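Local coordinates for protein allantoicase (Saccharomyces cerevisiae, PDB 1O59) that hydrolyses allantoate to (S)-ureidoglycolate and urea, letting yeast use purines as a secondary nitrogen source, at residues Lys25-Ile29 / Ser30-Ala34; Ser50-Phe54 / Ala55-Asn59; Leu130-Glu133 / Gly134-Asn138; Ser223-Phe227 / Gly228-Asn232. All coordinates share one frame; numbering follows the deposited sequence.

Interaction 1 of 4, residues Lys25-Ile29 / Ser30-Ala34; sequences KSIII and SKNKA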
loop_
_atom_site.group_PDB
_atom_site.type_symbol
_atom_site.label_atom_id
_atom_site.label_comp_id
_atom_site.label_asym_id
_atom_site.label_seq_id
_atom_site.Cartn_x
_atom_site.Cartn_y
_atom_site.Cartn_z
ATOM N N LYS A 25 -0.848 12.714 1.397
ATOM C CA LYS A 25 -1.736 11.649 0.905
ATOM C C LYS A 25 -2.532 12.084 -0.323
ATOM O O LYS A 25 -2.780 11.285 -1.236
ATOM C CB LYS A 25 -2.687 11.185 2.016
ATOM C CG LYS A 25 -2.019 10.285 3.085
ATOM C CD LYS A 25 -2.793 10.350 4.428
ATOM C CE LYS A 25 -2.710 9.018 5.256
ATOM N NZ LYS A 25 -3.384 9.157 6.634
ATOM N N SER A 26 -2.925 13.352 -0.336
ATOM C CA SER A 26 -3.535 13.960 -1.501
ATOM C C SER A 26 -2.721 13.751 -2.772
ATOM O O SER A 26 -3.263 13.447 -3.845
ATOM C CB SER A 26 -3.659 15.466 -1.294
ATOM O OG SER A 26 -4.944 15.801 -0.841
ATOM N N ILE A 27 -1.426 13.988 -2.660
ATOM C CA ILE A 27 -0.564 13.961 -3.816
ATOM C C ILE A 27 -0.278 12.521 -4.210
ATOM O O ILE A 27 -0.363 12.144 -5.374
ATOM C CB ILE A 27 0.715 14.768 -3.498
ATOM C CG1 ILE A 27 0.378 16.272 -3.553
ATOM C CG2 ILE A 27 1.851 14.402 -4.443
ATOM C CD1 ILE A 27 1.005 17.073 -2.499
ATOM N N ILE A 28 0.045 11.720 -3.209
ATOM C CA ILE A 28 0.397 10.307 -3.421
ATOM C C ILE A 28 -0.770 9.516 -4.010
ATOM O O ILE A 28 -0.644 8.867 -5.045
ATOM C CB ILE A 28 0.906 9.698 -2.078
ATOM C CG1 ILE A 28 2.229 10.365 -1.673
ATOM C CG2 ILE A 28 1.073 8.218 -2.170
ATOM C CD1 ILE A 28 3.360 10.306 -2.755
ATOM N N ILE A 29 -1.919 9.650 -3.374
ATOM C CA ILE A 29 -3.067 8.817 -3.666
ATOM C C ILE A 29 -4.036 9.456 -4.640
ATOM O O ILE A 29 -4.292 8.897 -5.687
ATOM C CB ILE A 29 -3.777 8.468 -2.362
ATOM C CG1 ILE A 29 -2.840 7.679 -1.458
ATOM C CG2 ILE A 29 -5.018 7.646 -2.637
ATOM C CD1 ILE A 29 -3.256 7.688 0.012
ATOM N N SER A 30 -4.594 10.608 -4.297
ATOM C CA SER A 30 -5.634 11.208 -5.125
ATOM C C SER A 30 -5.066 11.616 -6.463
ATOM O O SER A 30 -5.708 11.415 -7.494
ATOM C CB SER A 30 -6.291 12.451 -4.468
ATOM O OG SER A 30 -6.609 12.261 -3.088
ATOM N N LYS A 31 -3.877 12.215 -6.467
ATOM C CA LYS A 31 -3.316 12.714 -7.726
ATOM C C LYS A 31 -2.573 11.622 -8.478
ATOM O O LYS A 31 -2.770 11.441 -9.674
ATOM C CB LYS A 31 -2.402 13.906 -7.498
ATOM C CG LYS A 31 -3.142 15.152 -7.063
ATOM C CD LYS A 31 -2.274 16.406 -7.205
ATOM C CE LYS A 31 -2.600 17.427 -6.121
ATOM N NZ LYS A 31 -2.171 18.799 -6.503
ATOM N N ASN A 32 -1.722 10.884 -7.787
ATOM C CA ASN A 32 -0.844 9.969 -8.484
ATOM C C ASN A 32 -1.318 8.523 -8.421
ATOM O O ASN A 32 -0.678 7.661 -8.996
ATOM C CB ASN A 32 0.606 10.109 -7.971
ATOM C CG ASN A 32 1.256 11.428 -8.374
ATOM O OD1 ASN A 32 1.826 11.562 -9.465
ATOM N ND2 ASN A 32 1.178 12.403 -7.489
ATOM N N LYS A 33 -2.430 8.272 -7.734
ATOM C CA LYS A 33 -3.057 6.949 -7.690
ATOM C C LYS A 33 -2.076 5.878 -7.210
ATOM O O LYS A 33 -2.069 4.750 -7.719
ATOM C CB LYS A 33 -3.628 6.569 -9.072
ATOM C CG LYS A 33 -4.389 7.702 -9.810
ATOM C CD LYS A 33 -5.580 8.296 -9.011
ATOM C CE LYS A 33 -6.277 9.443 -9.796
ATOM N NZ LYS A 33 -7.613 9.793 -9.240
ATOM N N ALA A 34 -1.259 6.226 -6.228
ATOM C CA ALA A 34 -0.160 5.373 -5.836
ATOM C C ALA A 34 -0.421 4.602 -4.556
ATOM O O ALA A 34 -1.251 4.994 -3.723
ATOM C CB ALA A 34 1.072 6.189 -5.672
#
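Ser30 sits against the preceding turn of its own helix, with Ser30 CB 3.2 Å from Ser26 O. Here the last turn of helix 21-31 widens, and the chain leaves helical angles at Lys33; Ile29, Ser30 and Ile27 bury the most surface. Ser26 O accepts the N-H of Lys31 at 3.0 Å, a bond spanning five residues instead of the usual four, as expected of a pi-type turn. Ile27 is gripped by Asn32: the side-chain ND2 of Asn32 donates to Ile27 O at 2.6 Å, with the N-H nearly straight (167°), and the backbone N of Asn32 adds a weak second bond. The oxygen lies close to the amide plane of Asn32, whereas ND2 stands well above the plane of the carbonyl. With CG beside its own backbone N (chi1 -70°), Asn32 runs alongside Ile27, ND2 passing 3.7 Å from Ile27 CG2. Ile29 O takes a weak bond from Lys33 N, and Lys33, at positive phi, turns the chain so that Ala34 N reaches Ile28 O at 3.0 Å and Ala34 CB rests 4.0 Å from Ile28 CG2. Ile28 and Ala34 pack on Tyr193 and Ile108 of strands 186-196 and 105-113. Ile29 instead meets Leu220, and Lys33 NZ hydrogen-bonds Gln263 OE1, both in the second allantoicase repeat, so the helix end is wedged between strands of the two halves.

Interaction 2 of 4, residues Ser50-Phe54 / Ala55-Asn59; sequences SDEWF and ASAEN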
loop_
_atom_site.group_PDB
_atom_site.type_symbol
_atom_site.label_atom_id
_atom_site.label_comp_id
_atom_site.label_asym_id
_atom_site.label_seq_id
_atom_site.Cartn_x
_atom_site.Cartn_y
_atom_site.Cartn_z
ATOM N N SER A 50 23.074 -5.927 2.663
ATOM C CA SER A 50 24.490 -5.874 2.990
ATOM C C SER A 50 24.767 -6.464 4.368
ATOM O O SER A 50 25.790 -7.084 4.599
ATOM C CB SER A 50 24.964 -4.406 2.987
ATOM O OG SER A 50 24.209 -3.604 3.881
ATOM N N ASP A 51 23.862 -6.197 5.293
ATOM C CA ASP A 51 24.064 -6.461 6.700
ATOM C C ASP A 51 22.730 -6.245 7.396
ATOM O O ASP A 51 21.897 -5.548 6.882
ATOM C CB ASP A 51 25.079 -5.507 7.304
ATOM C CG ASP A 51 25.462 -5.899 8.714
ATOM O OD1 ASP A 51 26.171 -6.916 8.868
ATOM O OD2 ASP A 51 25.082 -5.289 9.726
ATOM N N GLU A 52 22.587 -6.818 8.587
ATOM C CA GLU A 52 21.333 -6.980 9.321
ATOM C C GLU A 52 21.690 -7.207 10.803
ATOM O O GLU A 52 20.893 -7.778 11.548
ATOM C CB GLU A 52 20.695 -8.297 8.820
ATOM C CG GLU A 52 19.289 -8.187 8.352
ATOM C CD GLU A 52 18.581 -9.526 8.181
ATOM O OE1 GLU A 52 19.049 -10.595 8.619
ATOM O OE2 GLU A 52 17.480 -9.474 7.633
ATOM N N TRP A 53 22.888 -6.843 11.225
ATOM C CA TRP A 53 23.437 -7.377 12.446
ATOM C C TRP A 53 22.500 -7.235 13.653
ATOM O O TRP A 53 22.295 -8.201 14.399
ATOM C CB TRP A 53 24.831 -6.789 12.762
ATOM C CG TRP A 53 25.315 -7.304 14.062
ATOM C CD1 TRP A 53 25.086 -6.758 15.295
ATOM C CD2 TRP A 53 26.022 -8.518 14.293
ATOM N NE1 TRP A 53 25.621 -7.553 16.277
ATOM C CE2 TRP A 53 26.205 -8.642 15.691
ATOM C CE3 TRP A 53 26.540 -9.519 13.458
ATOM C CZ2 TRP A 53 26.874 -9.722 16.278
ATOM C CZ3 TRP A 53 27.241 -10.616 14.059
ATOM C CH2 TRP A 53 27.384 -10.701 15.450
ATOM N N PHE A 54 21.946 -6.050 13.861
ATOM C CA PHE A 54 21.172 -5.776 15.074
ATOM C C PHE A 54 19.671 -6.004 14.933
ATOM O O PHE A 54 18.980 -6.177 15.944
ATOM C CB PHE A 54 21.436 -4.363 15.577
ATOM C CG PHE A 54 22.795 -4.195 16.199
ATOM C CD1 PHE A 54 23.098 -4.801 17.407
ATOM C CD2 PHE A 54 23.778 -3.424 15.570
ATOM C CE1 PHE A 54 24.365 -4.644 17.994
ATOM C CE2 PHE A 54 25.043 -3.278 16.131
ATOM C CZ PHE A 54 25.345 -3.891 17.347
ATOM N N ALA A 55 19.165 -6.000 13.706
ATOM C CA ALA A 55 17.732 -6.048 13.489
ATOM C C ALA A 55 17.465 -6.261 12.014
ATOM O O ALA A 55 18.183 -5.690 11.201
ATOM C CB ALA A 55 17.092 -4.760 13.968
ATOM N N SER A 56 16.448 -7.058 11.676
ATOM C CA SER A 56 16.263 -7.550 10.304
ATOM C C SER A 56 15.765 -6.515 9.383
ATOM O O SER A 56 14.836 -5.808 9.715
ATOM C CB SER A 56 15.213 -8.657 10.211
ATOM O OG SER A 56 15.406 -9.554 11.270
ATOM N N ALA A 57 16.314 -6.555 8.176
ATOM C CA ALA A 57 15.844 -5.793 7.031
ATOM C C ALA A 57 14.372 -6.013 6.743
ATOM O O ALA A 57 13.672 -5.126 6.315
ATOM C CB ALA A 57 16.676 -6.168 5.814
ATOM N N GLU A 58 13.898 -7.209 7.000
ATOM C CA GLU A 58 12.503 -7.574 6.737
ATOM C C GLU A 58 11.493 -6.712 7.480
ATOM O O GLU A 58 10.329 -6.599 7.040
ATOM C CB GLU A 58 12.266 -9.030 7.135
ATOM C CG GLU A 58 11.468 -9.789 6.117
ATOM C CD GLU A 58 11.092 -11.172 6.601
ATOM O OE1 GLU A 58 11.999 -11.875 7.185
ATOM O OE2 GLU A 58 9.894 -11.553 6.376
ATOM N N ASN A 59 11.923 -6.136 8.605
ATOM C CA ASN A 59 11.053 -5.247 9.377
ATOM C C ASN A 59 10.621 -4.011 8.608
ATOM O O ASN A 59 9.524 -3.507 8.832
ATOM C CB ASN A 59 11.695 -4.834 10.703
ATOM C CG ASN A 59 11.843 -5.989 11.681
ATOM O OD1 ASN A 59 12.909 -6.175 12.271
ATOM N ND2 ASN A 59 10.795 -6.771 11.845
HETATM O O HOH W 1 16.677 -11.753 9.894
#
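Glu52 reaches over the backbone of Ser56 and Ala57, its chain stretched out past CG (chi2 -166°), and lays its carboxylate against the start of the 3-10 segment 57-59. Glu52 OE2 accepts the N-H of Ala57 at 3.2 Å, met on its anti side and somewhat out of the carboxylate plane; the bond is bent, 136° at the hydrogen. The same side chain brushes the backbone, with Glu52 CG 3.4 Å from Ala57 N and Glu52 OE2 3.5 Å from Ser56 CB. Glu52 OE1 turns to a water 2.9 Å away, which donates to it and also hydrogen-bonds Ser56 OG. Ala55 N makes a weak bond to Glu52 O, closing the turn. The two aromatic residues of this turn are set almost at right angles: the edge of Trp53 stands over the ring of Phe54, Trp53 CD1 lying 3.3 Å above its centre. Just upstream Asp51 OD2 accepts from Trp53 N at 3.1 Å, an Asx turn, and also from Arg86 N. Phe54 and Ala55 both face Glu84 in a classic beta bulge, which fastens the turn to strand 83-84. The Glu52 carboxylate thus works as a double acceptor: one oxygen holds a backbone N-H at the beginning of the 3-10 turn, probably favoured by the polarity of that end, while the other reaches Ser56 through water.

Interaction 3 of 4, residues Leu130-Glu133 / Gly134-Asn138; sequences LYDE and GEEGN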
loop_
_atom_site.group_PDB
_atom_site.type_symbol
_atom_site.label_atom_id
_atom_site.label_comp_id
_atom_site.label_asym_id
_atom_site.label_seq_id
_atom_site.Cartn_x
_atom_site.Cartn_y
_atom_site.Cartn_z
ATOM N N LEU A 130 15.263 -0.753 -10.368
ATOM C CA LEU A 130 15.434 -1.377 -11.670
ATOM C C LEU A 130 14.208 -2.145 -12.183
ATOM O O LEU A 130 13.268 -2.471 -11.446
ATOM C CB LEU A 130 16.710 -2.243 -11.706
ATOM C CG LEU A 130 16.895 -3.628 -11.056
ATOM C CD1 LEU A 130 15.981 -4.743 -11.642
ATOM C CD2 LEU A 130 18.370 -4.018 -11.232
ATOM N N TYR A 131 14.262 -2.417 -13.473
ATOM C CA TYR A 131 13.246 -3.144 -14.180
ATOM C C TYR A 131 13.800 -4.501 -14.619
ATOM O O TYR A 131 14.700 -4.572 -15.459
ATOM C CB TYR A 131 12.800 -2.368 -15.416
ATOM C CG TYR A 131 11.682 -3.061 -16.106
ATOM C CD1 TYR A 131 10.413 -3.019 -15.569
ATOM C CD2 TYR A 131 11.885 -3.789 -17.273
ATOM C CE1 TYR A 131 9.363 -3.670 -16.164
ATOM C CE2 TYR A 131 10.828 -4.445 -17.889
ATOM C CZ TYR A 131 9.567 -4.378 -17.314
ATOM O OH TYR A 131 8.475 -4.988 -17.867
ATOM N N ASP A 132 13.239 -5.566 -14.051
ATOM C CA ASP A 132 13.628 -6.928 -14.382
ATOM C C ASP A 132 12.431 -7.738 -14.867
ATOM O O ASP A 132 11.335 -7.638 -14.335
ATOM C CB ASP A 132 14.271 -7.572 -13.173
ATOM C CG ASP A 132 14.571 -9.018 -13.378
ATOM O OD1 ASP A 132 15.212 -9.365 -14.390
ATOM O OD2 ASP A 132 14.196 -9.882 -12.551
ATOM N N GLU A 133 12.657 -8.526 -15.907
ATOM C CA GLU A 133 11.604 -9.302 -16.558
ATOM C C GLU A 133 11.528 -10.725 -15.993
ATOM O O GLU A 133 10.625 -11.026 -15.215
ATOM C CB GLU A 133 11.856 -9.314 -18.061
ATOM C CG GLU A 133 11.664 -7.959 -18.741
ATOM C CD GLU A 133 10.581 -8.004 -19.813
ATOM O OE1 GLU A 133 9.373 -7.920 -19.475
ATOM O OE2 GLU A 133 10.954 -8.138 -21.006
ATOM N N GLY A 134 12.477 -11.594 -16.351
ATOM C CA GLY A 134 12.445 -12.991 -15.883
ATOM C C GLY A 134 12.785 -13.067 -14.407
ATOM O O GLY A 134 13.820 -12.504 -13.994
ATOM N N GLU A 135 11.946 -13.727 -13.591
ATOM C CA GLU A 135 12.419 -14.147 -12.251
ATOM C C GLU A 135 13.520 -15.227 -12.511
ATOM O O GLU A 135 13.334 -16.456 -12.356
ATOM C CB GLU A 135 11.270 -14.569 -11.290
ATOM C CG GLU A 135 11.685 -15.026 -9.863
ATOM C CD GLU A 135 12.539 -14.028 -9.019
ATOM O OE1 GLU A 135 12.672 -12.820 -9.360
ATOM O OE2 GLU A 135 13.087 -14.457 -7.962
ATOM N N GLU A 136 14.657 -14.681 -12.949
ATOM C CA GLU A 136 15.799 -15.387 -13.508
ATOM C C GLU A 136 16.837 -15.691 -12.423
ATOM O O GLU A 136 17.717 -16.522 -12.595
ATOM C CB GLU A 136 16.447 -14.462 -14.550
ATOM C CG GLU A 136 17.252 -13.305 -13.912
ATOM C CD GLU A 136 17.117 -11.953 -14.607
ATOM O OE1 GLU A 136 16.374 -11.842 -15.643
ATOM O OE2 GLU A 136 17.770 -10.997 -14.077
ATOM N N GLY A 137 16.733 -14.968 -11.320
ATOM C CA GLY A 137 17.574 -15.196 -10.164
ATOM C C GLY A 137 17.428 -14.078 -9.158
ATOM O O GLY A 137 16.717 -13.110 -9.385
ATOM N N ASN A 138 18.118 -14.199 -8.045
ATOM C CA ASN A 138 18.105 -13.119 -7.081
ATOM C C ASN A 138 19.022 -11.955 -7.489
ATOM O O ASN A 138 20.241 -12.102 -7.583
ATOM C CB ASN A 138 18.384 -13.650 -5.670
ATOM C CG ASN A 138 17.302 -14.645 -5.222
ATOM O OD1 ASN A 138 16.356 -14.269 -4.519
ATOM N ND2 ASN A 138 17.393 -15.898 -5.713
#
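In the loop of the beta-hairpin that joins neighbouring antiparallel strands 124-130 and 147-154, Asp132 and Glu136 point their carboxylates at each other from opposite directions. The loop bends through an inverse gamma turn centred on Glu135, although the short bond from Glu136 N that would close it is doubtful in the model. Asp132 OD1 approaches the Glu136 carboxylate almost midway between its oxygens, 3.0 Å from Glu136 OE1 and 3.1 Å from Glu136 OE2, and the two carboxylate planes stand 69° apart. Glu136 CG is held between its backbone N and carbonyl carbon (chi1 75°), which brings the acid back toward Asp132. No hydrogen bond joins the two segments, and as ionised carboxylates the oxygens that meet are all acceptors. Such crowding of like charges would be costly alone, and a nearby cation probably offsets it: Arg145 makes a salt bridge to Asp132 OD1 and a long, weak ion pair with Glu136 OE2. The pKa of one acid may also be raised. Glu135 OE1 forms a salt bridge with Lys99 and lies 4.6 Å from Asp132 OD2. Asp132 is buried, its backbone N bonded to Thr175 OG1 and its side chain against His176, whereas Glu133 to Glu136 lie at the surface. The other Asp132 oxygen, OD2, faces a further acceptor, the backbone carbonyl oxygen Gly134 O, at 3.0 Å.

Interaction 4 of 4, residues Ser223-Phe227 / Gly228-Asn232; sequences SDQHF and GSVDN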
loop_
_atom_site.group_PDB
_atom_site.type_symbol
_atom_site.label_atom_id
_atom_site.label_comp_id
_atom_site.label_asym_id
_atom_site.label_seq_id
_atom_site.Cartn_x
_atom_site.Cartn_y
_atom_site.Cartn_z
ATOM N N SER A 223 -14.930 7.178 4.941
ATOM C CA SER A 223 -15.574 7.805 6.073
ATOM C C SER A 223 -14.658 7.783 7.332
ATOM O O SER A 223 -14.435 8.795 7.953
ATOM C CB SER A 223 -16.902 7.093 6.329
ATOM O OG SER A 223 -16.718 5.689 6.407
ATOM N N ASP A 224 -14.074 6.635 7.632
ATOM C CA ASP A 224 -13.419 6.349 8.904
ATOM C C ASP A 224 -12.549 5.117 8.636
ATOM O O ASP A 224 -12.885 4.303 7.781
ATOM C CB ASP A 224 -14.519 6.041 9.956
ATOM C CG ASP A 224 -13.971 5.643 11.367
ATOM O OD1 ASP A 224 -13.454 6.577 12.041
ATOM O OD2 ASP A 224 -14.068 4.471 11.891
ATOM N N GLN A 225 -11.422 5.016 9.337
ATOM C CA GLN A 225 -10.574 3.820 9.388
ATOM C C GLN A 225 -10.208 3.685 10.829
ATOM O O GLN A 225 -9.369 4.404 11.299
ATOM C CB GLN A 225 -9.242 4.035 8.663
ATOM C CG GLN A 225 -9.276 4.093 7.183
ATOM C CD GLN A 225 -7.894 4.255 6.568
ATOM O OE1 GLN A 225 -7.640 3.695 5.508
ATOM N NE2 GLN A 225 -7.017 5.038 7.210
ATOM N N HIS A 226 -10.820 2.807 11.586
ATOM C CA HIS A 226 -10.428 2.726 12.987
ATOM C C HIS A 226 -9.293 1.727 13.086
ATOM O O HIS A 226 -8.214 2.073 13.540
ATOM C CB HIS A 226 -11.613 2.319 13.836
ATOM C CG HIS A 226 -11.277 2.097 15.266
ATOM N ND1 HIS A 226 -11.527 0.897 15.910
ATOM C CD2 HIS A 226 -10.685 2.909 16.176
ATOM C CE1 HIS A 226 -11.110 0.989 17.161
ATOM N NE2 HIS A 226 -10.588 2.193 17.346
ATOM N N PHE A 227 -9.546 0.504 12.615
ATOM C CA PHE A 227 -8.575 -0.561 12.643
ATOM C C PHE A 227 -8.396 -1.083 11.214
ATOM O O PHE A 227 -9.340 -1.166 10.434
ATOM C CB PHE A 227 -9.133 -1.656 13.545
ATOM C CG PHE A 227 -8.113 -2.650 14.045
ATOM C CD1 PHE A 227 -8.308 -4.021 13.855
ATOM C CD2 PHE A 227 -6.990 -2.227 14.749
ATOM C CE1 PHE A 227 -7.393 -4.943 14.343
ATOM C CE2 PHE A 227 -6.064 -3.147 15.225
ATOM C CZ PHE A 227 -6.269 -4.509 15.021
ATOM N N GLY A 228 -7.159 -1.379 10.833
ATOM C CA GLY A 228 -6.811 -1.543 9.397
ATOM C C GLY A 228 -6.980 -0.254 8.578
ATOM O O GLY A 228 -6.929 0.857 9.113
ATOM N N SER A 229 -7.175 -0.402 7.281
ATOM C CA SER A 229 -7.261 0.731 6.384
ATOM C C SER A 229 -7.944 0.307 5.127
ATOM O O SER A 229 -7.999 -0.897 4.798
ATOM C CB SER A 229 -5.875 1.265 6.045
ATOM O OG SER A 229 -5.007 0.228 5.620
ATOM N N VAL A 230 -8.475 1.294 4.416
ATOM C CA VAL A 230 -9.263 1.005 3.223
ATOM C C VAL A 230 -8.419 0.337 2.135
ATOM O O VAL A 230 -8.938 -0.430 1.335
ATOM C CB VAL A 230 -10.003 2.269 2.647
ATOM C CG1 VAL A 230 -11.252 2.563 3.451
ATOM C CG2 VAL A 230 -9.070 3.516 2.556
ATOM N N ASP A 231 -7.129 0.633 2.095
ATOM C CA ASP A 231 -6.269 0.004 1.097
ATOM C C ASP A 231 -6.146 -1.498 1.279
ATOM O O ASP A 231 -5.813 -2.205 0.335
ATOM C CB ASP A 231 -4.893 0.676 1.017
ATOM C CG ASP A 231 -4.147 0.617 2.290
ATOM O OD1 ASP A 231 -4.664 1.195 3.280
ATOM O OD2 ASP A 231 -3.022 0.049 2.387
ATOM N N ASN A 232 -6.482 -1.991 2.463
ATOM C CA ASN A 232 -6.473 -3.407 2.698
ATOM C C ASN A 232 -7.566 -4.123 1.920
ATOM O O ASN A 232 -7.507 -5.338 1.770
ATOM C CB ASN A 232 -6.618 -3.722 4.193
ATOM C CG ASN A 232 -5.372 -3.360 4.999
ATOM O OD1 ASN A 232 -4.287 -3.176 4.418
ATOM N ND2 ASN A 232 -5.514 -3.260 6.341
HETATM O O HOH W 2 -5.337 4.565 3.421
#
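Gln225 supplies the tight side of this turn: Gln225 OE1 accepts the N-H of Val230 at 2.8 Å in a fairly straight bond (161°), the donor tilted a little from the amide carbonyl plane. The side chain spans the bend at Phe227 and Gly228, and its oxygen fits closely between carbons of the far side, with Gln225 OE1 3.1 Å from Ser229 CB and 3.3 Å from Val230 CG2. Val230 is buried, packed on Trp246, Ala219 and Tyr222. Ser229 OG donates to Asp231 OD1 at 2.6 Å, coming from above the carboxylate plane, and the other oxygen, Asp231 OD2, forms a salt bridge with Lys41. Gly228 has positive phi, and its backbone turns the chain toward the 3-10 segment 230-232. The outer side is looser. A water 3.2 Å from Gln225 OE1 donates to it and, weakly, to Asp231 OD1, while Phe227 is exposed, its ring modelled in two positions and its place unsure. The backbone N-H of Val230 supports the orientation of the Gln225 amide, oxygen toward the 3-10 segment, and makes this side chain a neutral brace across the turn.

From the N terminus the four contacts follow in series, each local; none nests within or crosses another. Interaction 1 ends helix 21-31, between strands of both allantoicase repeats, and leads toward strand 35-36. Interaction 2 turns the chain after strand 45-49 and holds the loop to strand 83-84; interaction 3 lies in the loop of the 124-130/147-154 hairpin, both in the first repeat. Interaction 4 follows strand 218-222 in the second repeat, sits on strand 246-247 and resembles interaction 2: each follows the first strand of a five-stranded sheet of order 1-2-5-3-4, and in each an acid or amide grips the N-H five residues on. Interactions 1 and 4 come within about 6 Å at their nearest atoms.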